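Local atomic coordinates of histone-lysine N-methyltransferase, H3 lysine-9 specific SUVH6 (Arabidopsis thaliana, PDB entry 6A5M), a protein that probably methylates histone H3 through its SET domain, and also carries an SRA domain of the kind that recognises methylated DNA. Residues Val126-Gly131 with Val212-Leu217. The protein carries 1 engineered substitution. Sequence-based numbering, arbitrary orientation.
Sequences VLTYTG and VFKFQL
G131 N donates to F213 O over 2.7 Å, the shortest of five backbone bonds that join antiparallel strand 126-130, and G131 just beyond its end, to V212-L217 in the curved sheet of the SRA domain. The donor lies 35° from the plane of the F213 carbonyl, whereas the Y129 N to F215 O bond and its reciprocal, F215 N to Y129 O, lie in theirs. Y129 O also meets K214 CA in a CA-H...O contact and F215 CD1 at the ring edge, the latter at 3.6 Å. L127 and L217 form the other hydrogen-bonded pair; L217 N points almost straight at L127 O (N-H...O 177°).

L127, Y129, F215 and L217 share a face: Y196 lies against both leucines, L161 of helix 156-167 touches both aromatic residues, and I111 of strand 105-114 meets Y129 and L217. The two leucines run side by side, CD1 to CD1 at 3.7 Å, and L217 CD1 also reaches Y129 CB. T128, T130, K214 and Q216 occupy the opposite, more solvent-accessible face. A bend at chi2 (-94°) swings the K214 chain across both threonines, with CD 3.9 Å from T128 CG2 and 3.8 Å from T130 OG1, the latter a contact without a hydrogen bond; an alanine here would probably strip T128 CG2 and T130 OG1 of the methylene contacts that cross them. Beyond them, Q216, its amide hydrogen-bonded to E199 and K200 of the adjoining strand 190-205, sets NE2 4.0 Å from V126 CG1.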
loop_
_atom_site.group_PDB
_atom_site.type_symbol
_atom_site.label_atom_id
_atom_site.label_comp_id
_atom_site.label_asym_id
_atom_site.label_seq_id
_atom_site.Cartn_x
_atom_site.Cartn_y
_atom_site.Cartn_z
ATOM N N VAL A 126 18.588 -17.018 -10.388
ATOM C CA VAL A 126 19.817 -16.518 -11.002
ATOM C C VAL A 126 19.611 -15.139 -11.632
ATOM O O VAL A 126 18.581 -14.868 -12.244
ATOM C CB VAL A 126 20.338 -17.516 -12.073
ATOM C CG1 VAL A 126 21.492 -16.925 -12.870
ATOM C CG2 VAL A 126 20.758 -18.813 -11.408
ATOM N N LEU A 127 20.597 -14.268 -11.476
ATOM C CA LEU A 127 20.512 -12.910 -11.992
ATOM C C LEU A 127 21.816 -12.571 -12.719
ATOM O O LEU A 127 22.893 -12.867 -12.212
ATOM C CB LEU A 127 20.232 -11.938 -10.831
ATOM C CG LEU A 127 20.086 -10.416 -10.948
ATOM C CD1 LEU A 127 21.402 -9.697 -10.703
ATOM C CD2 LEU A 127 19.458 -10.010 -12.277
ATOM N N THR A 128 21.723 -11.985 -13.913
ATOM C CA THR A 128 22.907 -11.475 -14.614
ATOM C C THR A 128 22.907 -9.950 -14.571
ATOM O O THR A 128 21.950 -9.309 -15.010
ATOM C CB THR A 128 22.972 -11.945 -16.087
ATOM O OG1 THR A 128 22.996 -13.377 -16.142
ATOM C CG2 THR A 128 24.218 -11.401 -16.768
ATOM N N TYR A 129 23.983 -9.377 -14.042
ATOM C CA TYR A 129 24.067 -7.946 -13.753
ATOM C C TYR A 129 25.218 -7.289 -14.506
ATOM O O TYR A 129 26.345 -7.777 -14.463
ATOM C CB TYR A 129 24.246 -7.739 -12.249
ATOM C CG TYR A 129 24.257 -6.297 -11.800
ATOM C CD1 TYR A 129 23.076 -5.568 -11.716
ATOM C CD2 TYR A 129 25.436 -5.671 -11.436
ATOM C CE1 TYR A 129 23.076 -4.253 -11.305
ATOM C CE2 TYR A 129 25.443 -4.350 -11.022
ATOM C CZ TYR A 129 24.255 -3.651 -10.957
ATOM O OH TYR A 129 24.246 -2.341 -10.545
ATOM N N THR A 130 24.951 -6.181 -15.186
ATOM C CA THR A 130 26.018 -5.454 -15.875
ATOM C C THR A 130 26.686 -4.467 -14.921
ATOM O O THR A 130 26.026 -3.872 -14.072
ATOM C CB THR A 130 25.488 -4.707 -17.116
ATOM O OG1 THR A 130 24.808 -5.632 -17.971
ATOM C CG2 THR A 130 26.625 -4.062 -17.894
ATOM N N GLY A 131 27.999 -4.304 -15.054
ATOM C CA GLY A 131 28.752 -3.422 -14.176
ATOM C C GLY A 131 28.738 -1.939 -14.531
ATOM O O GLY A 131 27.871 -1.474 -15.279
ATOM N N VAL A 212 32.478 -4.194 -21.073
ATOM C CA VAL A 212 31.697 -4.004 -19.867
ATOM C C VAL A 212 31.945 -5.208 -18.964
ATOM O O VAL A 212 32.388 -6.254 -19.432
ATOM C CB VAL A 212 30.188 -3.871 -20.167
ATOM C CG1 VAL A 212 29.928 -2.717 -21.114
ATOM C CG2 VAL A 212 29.649 -5.165 -20.748
ATOM N N PHE A 213 31.669 -5.068 -17.674
ATOM C CA PHE A 213 31.717 -6.224 -16.793
ATOM C C PHE A 213 30.325 -6.840 -16.632
ATOM O O PHE A 213 29.321 -6.129 -16.596
ATOM C CB PHE A 213 32.298 -5.838 -15.434
ATOM C CG PHE A 213 33.766 -5.553 -15.475
ATOM C CD1 PHE A 213 34.230 -4.256 -15.433
ATOM C CD2 PHE A 213 34.684 -6.587 -15.559
ATOM C CE1 PHE A 213 35.581 -3.991 -15.477
ATOM C CE2 PHE A 213 36.037 -6.330 -15.603
ATOM C CZ PHE A 213 36.490 -5.030 -15.561
ATOM N N LYS A 214 30.285 -8.168 -16.564
ATOM C CA LYS A 214 29.059 -8.910 -16.305
ATOM C C LYS A 214 29.279 -9.793 -15.080
ATOM O O LYS A 214 30.334 -10.395 -14.938
ATOM C CB LYS A 214 28.658 -9.755 -17.517
ATOM C CG LYS A 214 28.097 -8.962 -18.711
ATOM C CD LYS A 214 26.572 -8.897 -18.649
ATOM C CE LYS A 214 25.960 -8.631 -20.020
ATOM N NZ LYS A 214 24.510 -9.007 -20.077
ATOM N N PHE A 215 28.287 -9.846 -14.199
ATOM C CA PHE A 215 28.344 -10.613 -12.957
ATOM C C PHE A 215 27.171 -11.578 -12.883
ATOM O O PHE A 215 26.038 -11.200 -13.164
ATOM C CB PHE A 215 28.285 -9.694 -11.731
ATOM C CG PHE A 215 29.380 -8.678 -11.667
ATOM C CD1 PHE A 215 29.264 -7.470 -12.339
ATOM C CD2 PHE A 215 30.518 -8.916 -10.904
ATOM C CE1 PHE A 215 30.272 -6.528 -12.270
ATOM C CE2 PHE A 215 31.530 -7.980 -10.830
ATOM C CZ PHE A 215 31.413 -6.789 -11.515
ATOM N N GLN A 216 27.421 -12.812 -12.478
ATOM C CA GLN A 216 26.324 -13.724 -12.200
ATOM C C GLN A 216 26.107 -13.827 -10.700
ATOM O O GLN A 216 27.046 -14.094 -9.962
ATOM C CB GLN A 216 26.591 -15.107 -12.786
ATOM C CG GLN A 216 25.687 -16.185 -12.207
ATOM C CD GLN A 216 25.521 -17.369 -13.134
ATOM O OE1 GLN A 216 25.732 -17.254 -14.337
ATOM N NE2 GLN A 216 25.139 -18.517 -12.578
ATOM N N LEU A 217 24.868 -13.614 -10.260
ATOM C CA LEU A 217 24.489 -13.770 -8.857
ATOM C C LEU A 217 23.435 -14.865 -8.682
ATOM O O LEU A 217 22.635 -15.108 -9.572
ATOM C CB LEU A 217 23.955 -12.453 -8.292
ATOM C CG LEU A 217 24.845 -11.205 -8.235
ATOM C CD1 LEU A 217 24.887 -10.476 -9.583
ATOM C CD2 LEU A 217 24.367 -10.283 -7.119
#